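Long-range contacts in sesquisabinene B synthase 2 (PDB 6A2A), which probably cyclises farnesyl diphosphate to the sesquiterpene sesquisabinene B, with magnesium or manganese ions as cofactor: residues R127-R132 against S170-E175; V138-F143 against E177-E182; K258-L263 against G281-Y286; M275-N280 against I312-D317. All coordinates share one frame; numbering follows the deposited sequence.

Contact 1. Residues R127-R132 against S170-E175; sequences RFRIMR and SFLGWE
Phe128, Arg129 and Arg132 of helix 121-133 all touch Leu172, which sits in a type I turn from Ser170 to Gly173. The turn begins the link between helices 160-170 and 178-192; the contact thus joins helix to loop in the mainly helical N-terminal domain of the terpene synthase. Phe128 is the first of the three, and its CE1 lies 4.1 Å from Leu172 CB, the two side chains side by side but running opposite ways. One residue on, Arg129 contributes its aliphatic part: CG is 3.8 Å from Leu172 CD2. A bend at chi3 (68°) turns its charged end away to salt bridges with Asp86 and Glu133. Arg132 is stretched out as far as NE (chi3 177°), which brings its guanidinium to the carbonyl of Leu172. Phe128 CZ lies against one face of that group. NH1 donates to Leu172 O at 3.2 Å, obliquely to the carbonyl plane, while NH2 is hydrogen-bonded to Val138 O and forms a salt bridge with Glu177 OE2. The guanidinium also makes a cation-pi contact with Trp174, CZ 4.5 Å from the centroid of the five-membered ring, and NH1 stands 3.5 Å from Trp174 CD1 over the indole face.

Contact 2. Residues V138-F143 against E177-E182; sequences VPQDVF and EDILDE
Gln140 reaches across to the first turn of helix 178-192 and supplies both direct hydrogen bonds of this contact. NE2 gives a nearly straight bond to Asp178 OD1 (2.9 Å, 171°); the acceptor lies in the amide plane, yet NE2 stands above the carboxylate plane, the amide and carboxylate planes being 71° apart. The other branch, OE1, accepts from Ile179 N at 2.8 Å, although its exact place is doubtful. A bridging water adds a third link, accepting from Gln140 N and donating to Glu177 OE2, which also forms a salt bridge with Arg132, while Glu177 OE1 is bonded to Trp174 N. Glu177 holds the N-cap position of helix 178-192, and the 3-10 turn that begins at Gln140 lies against this helix start within the mainly helical N-terminal domain. Among apolar contacts, Gln140 CB touches Leu180 CG at 3.8 Å. Phe143 packs its CB on Ile179 CG2 at 3.9 Å, and its ring crosses Leu180 at about a right angle, CD2 3.5 Å from Leu180 CD2.

Contact 3. Residues K258-L263 against G281-Y286; sequences KEIGRL and GLIQSY
Tyr286 points across the gap between two helices to Glu259. With CG anti to the backbone N (chi1 -176°), the ring stretches toward helix 239-270 and delivers its hydroxyl, as donor, to Glu259 OE1 at 2.7 Å. The bond arrives on the anti side of the carboxylate, 28° out of its plane, and that plane is almost perpendicular to the ring. Glu259 extends beyond CG to meet it, and its OE2 pairs with Arg302 of helix 299-321. Two aliphatic chains approach the ring from the same side: Leu263 CD1 lies 3.5 Å from Tyr286 CD1, and Ile260 CD1 lies 4.0 Å from Tyr286 CD2. Ile260 places its CG1 branch anti to the backbone N, which sends CD1 into the interface, where it also meets Leu282 CD1 at 3.6 Å and Ile283 CD1 at 4.1 Å. The two helical segments run roughly antiparallel (146°) with axes 11.0 Å apart, an arrangement in keeping with the antiparallel helical bundle of the class I terpene synthase fold.

Contact 4. Residues M275-N280 against I312-D317; sequences MPFARN and ITTIDD
Phe277 turns the rim of its ring to Thr314, the methyl CG2 lying in the ring plane 4.0 Å from CE1, and the two side chains cross at about a right angle. Its CG stands between the backbone N and the carbonyl carbon (chi1 42°), a rotation that lays the ring against helix 299-321. Phe277 and Asp317 lie alongside each other, pointing opposite ways, with Phe277 CD1 4.0 Å from Asp317 CB and the ring and carboxylate planes almost perpendicular. One face of the ring is backed by Met275 CB. Ala278 sits beside this pair and directs its methyl group at the helix: CB is 3.8 Å from Thr314 OG1 and 3.6 Å from Asp317 OD2. The Thr314 hydroxyl is bonded to Ala310 O one turn back. The loop 275-280 therefore lies against the side of the helix that bears Asp317. Asp317 follows Asp316 in the aspartate-rich DDxxD motif of class I terpene synthases, which ends at Asp320; Asp316 and Asp320 are magnesium ligands in this protein, though no metal is bound here.

The four contacts form two clusters on opposite sides of the chain's centre. Contacts 1 and 2 have centres 9 Å apart and alternate along the chain; they are joined by the salt bridge from Arg132 NH2 to Glu177 OE2 (2.8 Å), by an edge-to-face pairing of Phe128 with Phe143 and by packing of Gly173 on Leu180. Contacts 3 and 4, with centres 14 Å apart, also interleave, touching where Gly281 CA meets Thr313 CG2 at 4.1 Å; the loop of contact 4 leads directly into helix 281-292 of contact 3. The centres of contacts 1 and 4 are 39 Å apart. Contact 4 alone includes a magnesium ligand, and contacts 1 to 3 lie away from the metal-binding residues.

Contact 1. Residues R127-R132 against S170-E175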
loop_
_atom_site.group_PDB
_atom_site.type_symbol
_atom_site.label_atom_id
_atom_site.label_comp_id
_atom_site.label_asym_id
_atom_site.label_seq_id
_atom_site.Cartn_x
_atom_site.Cartn_y
_atom_site.Cartn_z
ATOM N N ARG A 127 -5.648 -11.641 45.309
ATOM C CA ARG A 127 -4.224 -11.538 45.504
ATOM C C ARG A 127 -3.497 -12.670 44.753
ATOM O O ARG A 127 -2.481 -12.402 44.107
ATOM C CB ARG A 127 -3.931 -11.621 47.012
ATOM C CG ARG A 127 -2.463 -11.420 47.364
ATOM C CD ARG A 127 -2.256 -11.613 48.864
ATOM N NE ARG A 127 -0.817 -11.651 49.147
ATOM C CZ ARG A 127 -0.107 -12.756 49.252
ATOM N NH1 ARG A 127 -0.633 -13.939 48.983
ATOM N NH2 ARG A 127 1.153 -12.668 49.647
ATOM N N PHE A 128 -3.983 -13.885 44.889
ATOM C CA PHE A 128 -3.431 -15.040 44.214
ATOM C C PHE A 128 -3.336 -14.758 42.715
ATOM O O PHE A 128 -2.274 -14.970 42.055
ATOM C CB PHE A 128 -4.268 -16.284 44.478
ATOM C CG PHE A 128 -3.857 -17.514 43.696
ATOM C CD1 PHE A 128 -4.331 -17.739 42.401
ATOM C CD2 PHE A 128 -2.967 -18.442 44.222
ATOM C CE1 PHE A 128 -3.948 -18.863 41.693
ATOM C CE2 PHE A 128 -2.568 -19.554 43.502
ATOM C CZ PHE A 128 -3.064 -19.768 42.230
ATOM N N ARG A 129 -4.427 -14.242 42.174
ATOM C CA ARG A 129 -4.450 -14.030 40.705
ATOM C C ARG A 129 -3.520 -12.905 40.265
ATOM O O ARG A 129 -2.764 -13.095 39.285
ATOM C CB ARG A 129 -5.876 -13.789 40.201
ATOM C CG ARG A 129 -5.917 -13.412 38.723
ATOM C CD ARG A 129 -7.316 -13.555 38.134
ATOM N NE ARG A 129 -8.253 -12.568 38.695
ATOM C CZ ARG A 129 -8.312 -11.299 38.402
ATOM N NH1 ARG A 129 -7.482 -10.753 37.521
ATOM N NH2 ARG A 129 -9.243 -10.538 39.003
ATOM N N ILE A 130 -3.575 -11.731 40.896
ATOM C CA ILE A 130 -2.825 -10.591 40.478
ATOM C C ILE A 130 -1.336 -10.895 40.631
ATOM O O ILE A 130 -0.532 -10.467 39.808
ATOM C CB ILE A 130 -3.198 -9.304 41.246
ATOM C CG1 ILE A 130 -4.688 -8.956 41.138
ATOM C CG2 ILE A 130 -2.341 -8.149 40.777
ATOM C CD1 ILE A 130 -5.096 -8.412 39.801
ATOM N N MET A 131 -0.990 -11.508 41.748
ATOM C CA MET A 131 0.440 -11.924 41.948
ATOM C C MET A 131 0.910 -12.829 40.790
ATOM O O MET A 131 1.923 -12.508 40.135
ATOM C CB MET A 131 0.599 -12.632 43.282
ATOM C CG MET A 131 0.437 -11.721 44.505
ATOM S SD MET A 131 1.513 -10.327 44.545
ATOM C CE MET A 131 0.678 -9.269 45.731
ATOM N N ARG A 132 0.192 -13.892 40.500
ATOM C CA ARG A 132 0.614 -14.831 39.465
ATOM C C ARG A 132 0.583 -14.191 38.084
ATOM O O ARG A 132 1.521 -14.452 37.274
ATOM C CB ARG A 132 -0.199 -16.118 39.497
ATOM C CG ARG A 132 0.163 -17.049 40.647
ATOM C CD ARG A 132 -0.298 -18.432 40.380
ATOM N NE ARG A 132 0.055 -19.405 41.398
ATOM C CZ ARG A 132 0.047 -20.720 41.226
ATOM N NH1 ARG A 132 -0.265 -21.256 40.046
ATOM N NH2 ARG A 132 0.329 -21.506 42.245
ATOM N N SER A 170 -8.709 -19.366 39.726
ATOM C CA SER A 170 -8.468 -20.769 39.493
ATOM C C SER A 170 -7.769 -21.004 38.140
ATOM O O SER A 170 -6.982 -21.964 38.032
ATOM C CB SER A 170 -9.684 -21.607 39.608
ATOM O OG SER A 170 -10.568 -21.455 38.509
ATOM N N PHE A 171 -7.981 -20.079 37.227
ATOM C CA PHE A 171 -7.493 -20.212 35.826
ATOM C C PHE A 171 -6.020 -19.857 35.737
ATOM O O PHE A 171 -5.402 -20.004 34.642
ATOM C CB PHE A 171 -8.353 -19.397 34.850
ATOM C CG PHE A 171 -9.683 -20.047 34.678
ATOM C CD1 PHE A 171 -9.893 -21.060 33.759
ATOM C CD2 PHE A 171 -10.742 -19.671 35.497
ATOM C CE1 PHE A 171 -11.096 -21.709 33.665
ATOM C CE2 PHE A 171 -11.947 -20.320 35.370
ATOM C CZ PHE A 171 -12.137 -21.335 34.491
ATOM N N LEU A 172 -5.449 -19.391 36.824
ATOM C CA LEU A 172 -4.012 -19.082 36.861
ATOM C C LEU A 172 -3.223 -20.296 37.381
ATOM O O LEU A 172 -2.017 -20.207 37.572
ATOM C CB LEU A 172 -3.742 -17.822 37.682
ATOM C CG LEU A 172 -3.736 -16.490 36.949
ATOM C CD1 LEU A 172 -2.570 -16.389 35.987
ATOM C CD2 LEU A 172 -5.081 -16.220 36.267
ATOM N N GLY A 173 -3.905 -21.384 37.599
ATOM C CA GLY A 173 -3.333 -22.623 38.115
ATOM C C GLY A 173 -2.428 -23.345 37.109
ATOM O O GLY A 173 -2.464 -23.114 35.894
ATOM N N TRP A 174 -1.619 -24.229 37.676
ATOM C CA TRP A 174 -0.636 -25.073 36.926
ATOM C C TRP A 174 -1.001 -26.541 37.045
ATOM O O TRP A 174 -1.914 -26.971 37.781
ATOM C CB TRP A 174 0.805 -24.859 37.440
ATOM C CG TRP A 174 1.368 -23.486 37.457
ATOM C CD1 TRP A 174 0.856 -22.331 36.906
ATOM C CD2 TRP A 174 2.620 -23.123 38.041
ATOM N NE1 TRP A 174 1.718 -21.303 37.112
ATOM C CE2 TRP A 174 2.772 -21.748 37.870
ATOM C CE3 TRP A 174 3.615 -23.833 38.734
ATOM C CZ2 TRP A 174 3.911 -21.065 38.282
ATOM C CZ3 TRP A 174 4.741 -23.156 39.139
ATOM C CH2 TRP A 174 4.886 -21.797 38.924
ATOM N N GLU A 175 -0.328 -27.406 36.272
ATOM C CA GLU A 175 -0.598 -28.808 36.418
ATOM C C GLU A 175 -0.195 -29.219 37.859
ATOM O O GLU A 175 0.712 -28.623 38.439
ATOM C CB GLU A 175 0.142 -29.687 35.388
ATOM C CG GLU A 175 -0.327 -29.556 33.950
ATOM C CD GLU A 175 0.381 -30.559 33.031
ATOM O OE1 GLU A 175 1.588 -30.411 32.838
ATOM O OE2 GLU A 175 -0.239 -31.523 32.633
#

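Contact 2. Residues V138-F143 against E177-E182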
loop_
_atom_site.group_PDB
_atom_site.type_symbol
_atom_site.label_atom_id
_atom_site.label_comp_id
_atom_site.label_asym_id
_atom_site.label_seq_id
_atom_site.Cartn_x
_atom_site.Cartn_y
_atom_site.Cartn_z
ATOM N N VAL A 138 2.433 -17.575 44.242
ATOM C CA VAL A 138 1.602 -17.758 45.421
ATOM C C VAL A 138 1.176 -19.196 45.341
ATOM O O VAL A 138 0.758 -19.599 44.280
ATOM C CB VAL A 138 0.371 -16.830 45.463
ATOM C CG1 VAL A 138 -0.475 -17.113 46.689
ATOM C CG2 VAL A 138 0.749 -15.373 45.434
ATOM N N PRO A 139 1.318 -19.969 46.414
ATOM C CA PRO A 139 0.987 -21.355 46.418
ATOM C C PRO A 139 -0.526 -21.613 46.443
ATOM O O PRO A 139 -1.281 -20.787 46.972
ATOM C CB PRO A 139 1.604 -21.944 47.698
ATOM C CG PRO A 139 1.759 -20.770 48.584
ATOM C CD PRO A 139 1.917 -19.568 47.695
ATOM N N GLN A 140 -0.936 -22.718 45.889
ATOM C CA GLN A 140 -2.348 -23.096 45.876
ATOM C C GLN A 140 -2.817 -23.342 47.320
ATOM O O GLN A 140 -3.995 -23.320 47.588
ATOM C CB GLN A 140 -2.659 -24.357 45.086
ATOM C CG GLN A 140 -2.007 -25.638 45.600
ATOM C CD GLN A 140 -2.562 -26.905 45.023
ATOM O OE1 GLN A 140 -3.499 -26.923 44.225
ATOM N NE2 GLN A 140 -1.990 -28.023 45.440
ATOM N N ASP A 141 -1.877 -23.651 48.219
ATOM C CA ASP A 141 -2.185 -23.853 49.646
ATOM C C ASP A 141 -2.925 -22.698 50.332
ATOM O O ASP A 141 -3.581 -22.913 51.376
ATOM C CB ASP A 141 -0.831 -24.098 50.378
ATOM C CG ASP A 141 -0.033 -25.262 49.756
ATOM O OD1 ASP A 141 0.493 -25.114 48.593
ATOM O OD2 ASP A 141 0.072 -26.310 50.435
ATOM N N VAL A 142 -2.778 -21.483 49.836
ATOM C CA VAL A 142 -3.551 -20.344 50.364
ATOM C C VAL A 142 -5.059 -20.633 50.376
ATOM O O VAL A 142 -5.785 -19.932 51.151
ATOM C CB VAL A 142 -3.291 -19.018 49.638
ATOM C CG1 VAL A 142 -1.839 -18.591 49.720
ATOM C CG2 VAL A 142 -3.835 -19.046 48.205
ATOM N N PHE A 143 -5.560 -21.579 49.578
ATOM C CA PHE A 143 -6.998 -21.846 49.518
ATOM C C PHE A 143 -7.387 -22.935 50.498
ATOM O O PHE A 143 -8.578 -23.141 50.668
ATOM C CB PHE A 143 -7.478 -22.190 48.102
ATOM C CG PHE A 143 -7.314 -21.034 47.169
ATOM C CD1 PHE A 143 -8.135 -19.916 47.250
ATOM C CD2 PHE A 143 -6.312 -21.045 46.213
ATOM C CE1 PHE A 143 -7.957 -18.847 46.400
ATOM C CE2 PHE A 143 -6.125 -19.966 45.387
ATOM C CZ PHE A 143 -6.946 -18.866 45.475
ATOM N N GLU A 177 -1.800 -28.824 40.502
ATOM C CA GLU A 177 -2.333 -27.971 41.574
ATOM C C GLU A 177 -3.828 -28.271 41.734
ATOM O O GLU A 177 -4.745 -27.522 41.276
ATOM C CB GLU A 177 -2.004 -26.508 41.323
ATOM C CG GLU A 177 -0.535 -26.168 41.365
ATOM C CD GLU A 177 -0.208 -24.729 41.164
ATOM O OE1 GLU A 177 -0.891 -24.067 40.327
ATOM O OE2 GLU A 177 0.740 -24.214 41.835
ATOM N N ASP A 178 -4.069 -29.373 42.433
ATOM C CA ASP A 178 -5.343 -30.011 42.565
ATOM C C ASP A 178 -6.403 -29.103 43.275
ATOM O O ASP A 178 -7.602 -29.245 43.014
ATOM C CB ASP A 178 -5.175 -31.321 43.383
ATOM C CG ASP A 178 -4.334 -31.110 44.703
ATOM O OD1 ASP A 178 -3.185 -30.559 44.664
ATOM O OD2 ASP A 178 -4.809 -31.492 45.797
ATOM N N ILE A 179 -5.935 -28.216 44.122
ATOM C CA ILE A 179 -6.870 -27.379 44.912
ATOM C C ILE A 179 -7.473 -26.329 43.980
ATOM O O ILE A 179 -8.655 -25.989 44.110
ATOM C CB ILE A 179 -6.221 -26.745 46.143
ATOM C CG1 ILE A 179 -5.714 -27.824 47.099
ATOM C CG2 ILE A 179 -7.225 -25.849 46.858
ATOM C CD1 ILE A 179 -4.758 -27.277 48.090
ATOM N N LEU A 180 -6.704 -25.940 42.963
ATOM C CA LEU A 180 -7.255 -24.964 42.021
ATOM C C LEU A 180 -8.250 -25.633 41.074
ATOM O O LEU A 180 -9.221 -24.965 40.684
ATOM C CB LEU A 180 -6.126 -24.254 41.293
ATOM C CG LEU A 180 -5.048 -23.694 42.212
ATOM C CD1 LEU A 180 -3.905 -23.063 41.459
ATOM C CD2 LEU A 180 -5.673 -22.662 43.137
ATOM N N ASP A 181 -8.053 -26.905 40.718
ATOM C CA ASP A 181 -9.056 -27.629 39.956
ATOM C C ASP A 181 -10.357 -27.795 40.753
ATOM O O ASP A 181 -11.460 -27.707 40.224
ATOM C CB ASP A 181 -8.615 -29.040 39.645
ATOM C CG ASP A 181 -7.442 -29.074 38.678
ATOM O OD1 ASP A 181 -7.539 -28.387 37.652
ATOM O OD2 ASP A 181 -6.431 -29.767 38.969
ATOM N N GLU A 182 -10.194 -28.087 42.042
ATOM C CA GLU A 182 -11.366 -28.221 42.935
ATOM C C GLU A 182 -12.092 -26.851 43.023
ATOM O O GLU A 182 -13.357 -26.818 43.069
ATOM C CB GLU A 182 -10.929 -28.620 44.345
ATOM C CG GLU A 182 -10.622 -30.104 44.535
ATOM C CD GLU A 182 -9.725 -30.479 45.730
ATOM O OE1 GLU A 182 -9.367 -29.601 46.551
ATOM O OE2 GLU A 182 -9.335 -31.662 45.805
HETATM O O HOH W 1 1.010 -24.265 44.467
#

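Contact 3. Residues K258-L263 against G281-Y286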
loop_
_atom_site.group_PDB
_atom_site.type_symbol
_atom_site.label_atom_id
_atom_site.label_comp_id
_atom_site.label_asym_id
_atom_site.label_seq_id
_atom_site.Cartn_x
_atom_site.Cartn_y
_atom_site.Cartn_z
ATOM N N LYS A 258 -7.561 3.846 11.088
ATOM C CA LYS A 258 -6.625 4.170 10.007
ATOM C C LYS A 258 -6.030 2.884 9.408
ATOM O O LYS A 258 -5.797 2.780 8.199
ATOM C CB LYS A 258 -5.506 5.104 10.486
ATOM C CG LYS A 258 -5.973 6.560 10.626
ATOM C CD LYS A 258 -5.021 7.456 11.405
ATOM C CE LYS A 258 -5.708 8.643 12.069
ATOM N NZ LYS A 258 -6.241 9.599 11.074
ATOM N N GLU A 259 -5.731 1.963 10.282
ATOM C CA GLU A 259 -5.176 0.649 9.881
ATOM C C GLU A 259 -6.180 -0.073 8.974
ATOM O O GLU A 259 -5.759 -0.621 7.949
ATOM C CB GLU A 259 -4.824 -0.203 11.108
ATOM C CG GLU A 259 -3.650 0.305 11.914
ATOM C CD GLU A 259 -3.524 -0.320 13.270
ATOM O OE1 GLU A 259 -4.320 -1.279 13.563
ATOM O OE2 GLU A 259 -2.669 0.145 14.030
ATOM N N ILE A 260 -7.463 -0.129 9.337
ATOM C CA ILE A 260 -8.433 -0.894 8.521
ATOM C C ILE A 260 -8.601 -0.187 7.180
ATOM O O ILE A 260 -8.852 -0.831 6.162
ATOM C CB ILE A 260 -9.766 -1.143 9.254
ATOM C CG1 ILE A 260 -10.648 -2.139 8.507
ATOM C CG2 ILE A 260 -10.514 0.142 9.523
ATOM C CD1 ILE A 260 -9.953 -3.450 8.170
ATOM N N GLY A 261 -8.454 1.156 7.173
ATOM C CA GLY A 261 -8.440 1.862 5.930
ATOM C C GLY A 261 -7.333 1.397 5.007
ATOM O O GLY A 261 -7.601 1.106 3.824
ATOM N N ARG A 262 -6.096 1.349 5.534
ATOM C CA ARG A 262 -4.958 0.902 4.773
ATOM C C ARG A 262 -5.153 -0.547 4.303
ATOM O O ARG A 262 -4.884 -0.876 3.139
ATOM C CB ARG A 262 -3.678 0.991 5.581
ATOM C CG ARG A 262 -3.151 2.415 5.695
ATOM C CD ARG A 262 -1.748 2.467 6.259
ATOM N NE ARG A 262 -1.763 2.260 7.683
ATOM C CZ ARG A 262 -2.026 3.179 8.606
ATOM N NH1 ARG A 262 -2.281 4.442 8.272
ATOM N NH2 ARG A 262 -2.090 2.812 9.870
ATOM N N LEU A 263 -5.609 -1.391 5.226
ATOM C CA LEU A 263 -5.739 -2.844 4.910
ATOM C C LEU A 263 -6.826 -3.079 3.869
ATOM O O LEU A 263 -6.647 -3.931 2.985
ATOM C CB LEU A 263 -6.034 -3.583 6.207
ATOM C CG LEU A 263 -4.816 -3.790 7.087
ATOM C CD1 LEU A 263 -5.231 -4.257 8.450
ATOM C CD2 LEU A 263 -3.855 -4.790 6.466
ATOM N N GLY A 281 -13.228 -12.141 4.851
ATOM C CA GLY A 281 -11.903 -12.579 5.192
ATOM C C GLY A 281 -10.998 -11.515 5.787
ATOM O O GLY A 281 -10.355 -11.723 6.755
ATOM N N LEU A 282 -10.980 -10.367 5.166
ATOM C CA LEU A 282 -10.124 -9.299 5.615
ATOM C C LEU A 282 -10.572 -8.735 6.949
ATOM O O LEU A 282 -9.810 -8.600 7.850
ATOM C CB LEU A 282 -10.076 -8.203 4.579
ATOM C CG LEU A 282 -9.123 -7.033 4.754
ATOM C CD1 LEU A 282 -9.733 -6.023 5.658
ATOM C CD2 LEU A 282 -7.735 -7.365 5.216
ATOM N N ILE A 283 -11.839 -8.400 7.035
ATOM C CA ILE A 283 -12.346 -7.814 8.251
ATOM C C ILE A 283 -12.243 -8.762 9.443
ATOM O O ILE A 283 -11.848 -8.379 10.484
ATOM C CB ILE A 283 -13.736 -7.177 8.088
ATOM C CG1 ILE A 283 -14.141 -6.487 9.352
ATOM C CG2 ILE A 283 -14.822 -8.164 7.865
ATOM C CD1 ILE A 283 -13.379 -5.228 9.588
ATOM N N GLN A 284 -12.562 -10.012 9.242
ATOM C CA GLN A 284 -12.468 -10.966 10.297
ATOM C C GLN A 284 -11.017 -11.177 10.742
ATOM O O GLN A 284 -10.757 -11.277 11.900
ATOM C CB GLN A 284 -13.186 -12.250 9.929
ATOM C CG GLN A 284 -14.663 -11.929 9.832
ATOM C CD GLN A 284 -15.645 -13.067 9.806
ATOM O OE1 GLN A 284 -16.719 -12.917 10.313
ATOM N NE2 GLN A 284 -15.312 -14.154 9.166
ATOM N N SER A 285 -10.090 -11.174 9.800
ATOM C CA SER A 285 -8.697 -11.332 10.165
ATOM C C SER A 285 -8.257 -10.154 11.028
ATOM O O SER A 285 -7.604 -10.308 11.997
ATOM C CB SER A 285 -7.786 -11.413 8.950
ATOM O OG SER A 285 -6.455 -11.403 9.334
ATOM N N TYR A 286 -8.639 -8.973 10.613
ATOM C CA TYR A 286 -8.280 -7.780 11.342
ATOM C C TYR A 286 -8.904 -7.795 12.738
ATOM O O TYR A 286 -8.248 -7.523 13.690
ATOM C CB TYR A 286 -8.588 -6.488 10.572
ATOM C CG TYR A 286 -8.118 -5.253 11.310
ATOM C CD1 TYR A 286 -6.793 -4.969 11.454
ATOM C CD2 TYR A 286 -9.008 -4.420 11.914
ATOM C CE1 TYR A 286 -6.366 -3.868 12.163
ATOM C CE2 TYR A 286 -8.597 -3.334 12.617
ATOM C CZ TYR A 286 -7.273 -3.053 12.751
ATOM O OH TYR A 286 -6.913 -1.955 13.467
#

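Contact 4. Residues M275-N280 against I312-D317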
loop_
_atom_site.group_PDB
_atom_site.type_symbol
_atom_site.label_atom_id
_atom_site.label_comp_id
_atom_site.label_asym_id
_atom_site.label_seq_id
_atom_site.Cartn_x
_atom_site.Cartn_y
_atom_site.Cartn_z
ATOM N N MET A 275 -12.963 -12.672 -5.244
ATOM C CA MET A 275 -13.013 -14.149 -5.377
ATOM C C MET A 275 -14.395 -14.591 -4.912
ATOM O O MET A 275 -14.939 -14.042 -3.998
ATOM C CB MET A 275 -11.980 -14.852 -4.502
ATOM C CG MET A 275 -10.569 -14.460 -4.790
ATOM S SD MET A 275 -10.052 -14.819 -6.451
ATOM C CE MET A 275 -10.322 -13.315 -7.375
ATOM N N PRO A 276 -14.931 -15.652 -5.506
ATOM C CA PRO A 276 -16.214 -16.138 -5.068
ATOM C C PRO A 276 -16.112 -17.033 -3.825
ATOM O O PRO A 276 -16.818 -18.019 -3.731
ATOM C CB PRO A 276 -16.691 -16.935 -6.309
ATOM C CG PRO A 276 -15.446 -17.454 -6.887
ATOM C CD PRO A 276 -14.404 -16.356 -6.691
ATOM N N PHE A 277 -15.235 -16.668 -2.885
ATOM C CA PHE A 277 -15.147 -17.284 -1.564
ATOM C C PHE A 277 -14.540 -16.244 -0.603
ATOM O O PHE A 277 -14.198 -15.072 -1.033
ATOM C CB PHE A 277 -14.382 -18.614 -1.663
ATOM C CG PHE A 277 -13.156 -18.569 -2.552
ATOM C CD1 PHE A 277 -11.974 -17.992 -2.117
ATOM C CD2 PHE A 277 -13.195 -19.049 -3.862
ATOM C CE1 PHE A 277 -10.856 -17.926 -2.935
ATOM C CE2 PHE A 277 -12.079 -18.961 -4.686
ATOM C CZ PHE A 277 -10.909 -18.412 -4.231
ATOM N N ALA A 278 -14.411 -16.624 0.672
ATOM C CA ALA A 278 -13.657 -15.806 1.713
ATOM C C ALA A 278 -14.295 -14.412 1.930
ATOM O O ALA A 278 -13.597 -13.332 2.204
ATOM C CB ALA A 278 -12.187 -15.716 1.372
ATOM N N ARG A 279 -15.629 -14.437 1.875
ATOM C CA ARG A 279 -16.485 -13.368 2.430
ATOM C C ARG A 279 -16.028 -12.991 3.849
ATOM O O ARG A 279 -15.788 -13.850 4.707
ATOM C CB ARG A 279 -17.950 -13.806 2.489
ATOM C CG ARG A 279 -18.921 -12.653 2.694
ATOM C CD ARG A 279 -20.366 -13.070 2.551
ATOM N NE ARG A 279 -20.754 -14.142 3.460
ATOM C CZ ARG A 279 -21.480 -13.993 4.574
ATOM N NH1 ARG A 279 -21.909 -15.067 5.221
ATOM N NH2 ARG A 279 -21.759 -12.787 5.050
ATOM N N ASN A 280 -15.862 -11.701 4.044
ATOM C CA ASN A 280 -15.404 -11.134 5.295
ATOM C C ASN A 280 -14.005 -11.566 5.740
ATOM O O ASN A 280 -13.644 -11.365 6.845
ATOM C CB ASN A 280 -16.405 -11.382 6.400
ATOM C CG ASN A 280 -17.705 -10.645 6.181
ATOM O OD1 ASN A 280 -17.720 -9.533 5.773
ATOM N ND2 ASN A 280 -18.777 -11.292 6.446
ATOM N N ILE A 312 -4.534 -16.638 4.933
ATOM C CA ILE A 312 -4.809 -17.983 5.503
ATOM C C ILE A 312 -6.279 -18.331 5.267
ATOM O O ILE A 312 -6.553 -19.397 4.718
ATOM C CB ILE A 312 -4.403 -18.065 6.986
ATOM C CG1 ILE A 312 -2.889 -18.035 7.120
ATOM C CG2 ILE A 312 -4.989 -19.284 7.666
ATOM C CD1 ILE A 312 -2.412 -17.826 8.521
ATOM N N THR A 313 -7.205 -17.396 5.567
ATOM C CA THR A 313 -8.640 -17.588 5.385
ATOM C C THR A 313 -8.954 -17.878 3.911
ATOM O O THR A 313 -9.679 -18.869 3.581
ATOM C CB THR A 313 -9.438 -16.388 5.921
ATOM O OG1 THR A 313 -9.138 -16.332 7.319
ATOM C CG2 THR A 313 -10.930 -16.524 5.676
ATOM N N THR A 314 -8.348 -17.101 3.008
ATOM C CA THR A 314 -8.592 -17.229 1.617
ATOM C C THR A 314 -8.071 -18.548 1.045
ATOM O O THR A 314 -8.822 -19.242 0.282
ATOM C CB THR A 314 -7.924 -16.089 0.860
ATOM O OG1 THR A 314 -8.526 -14.893 1.354
ATOM C CG2 THR A 314 -8.141 -16.189 -0.625
ATOM N N ILE A 315 -6.855 -18.890 1.407
ATOM C CA ILE A 315 -6.231 -20.075 0.903
ATOM C C ILE A 315 -6.810 -21.363 1.505
ATOM O O ILE A 315 -6.856 -22.354 0.886
ATOM C CB ILE A 315 -4.722 -19.950 0.913
ATOM C CG1 ILE A 315 -4.329 -18.793 -0.019
ATOM C CG2 ILE A 315 -4.069 -21.234 0.511
ATOM C CD1 ILE A 315 -2.883 -18.409 0.056
ATOM N N ASP A 316 -7.283 -21.272 2.724
ATOM C CA ASP A 316 -8.003 -22.359 3.336
ATOM C C ASP A 316 -9.217 -22.646 2.429
ATOM O O ASP A 316 -9.420 -23.738 2.058
ATOM C CB ASP A 316 -8.461 -21.931 4.695
ATOM C CG ASP A 316 -9.159 -23.003 5.457
ATOM O OD1 ASP A 316 -8.812 -24.140 5.393
ATOM O OD2 ASP A 316 -10.041 -22.664 6.189
ATOM N N ASP A 317 -9.983 -21.628 2.071
ATOM C CA ASP A 317 -11.121 -21.793 1.177
ATOM C C ASP A 317 -10.702 -22.352 -0.198
ATOM O O ASP A 317 -11.364 -23.160 -0.756
ATOM C CB ASP A 317 -11.909 -20.512 1.012
ATOM C CG ASP A 317 -12.681 -20.136 2.242
ATOM O OD1 ASP A 317 -12.830 -20.897 3.140
ATOM O OD2 ASP A 317 -13.167 -19.063 2.318
#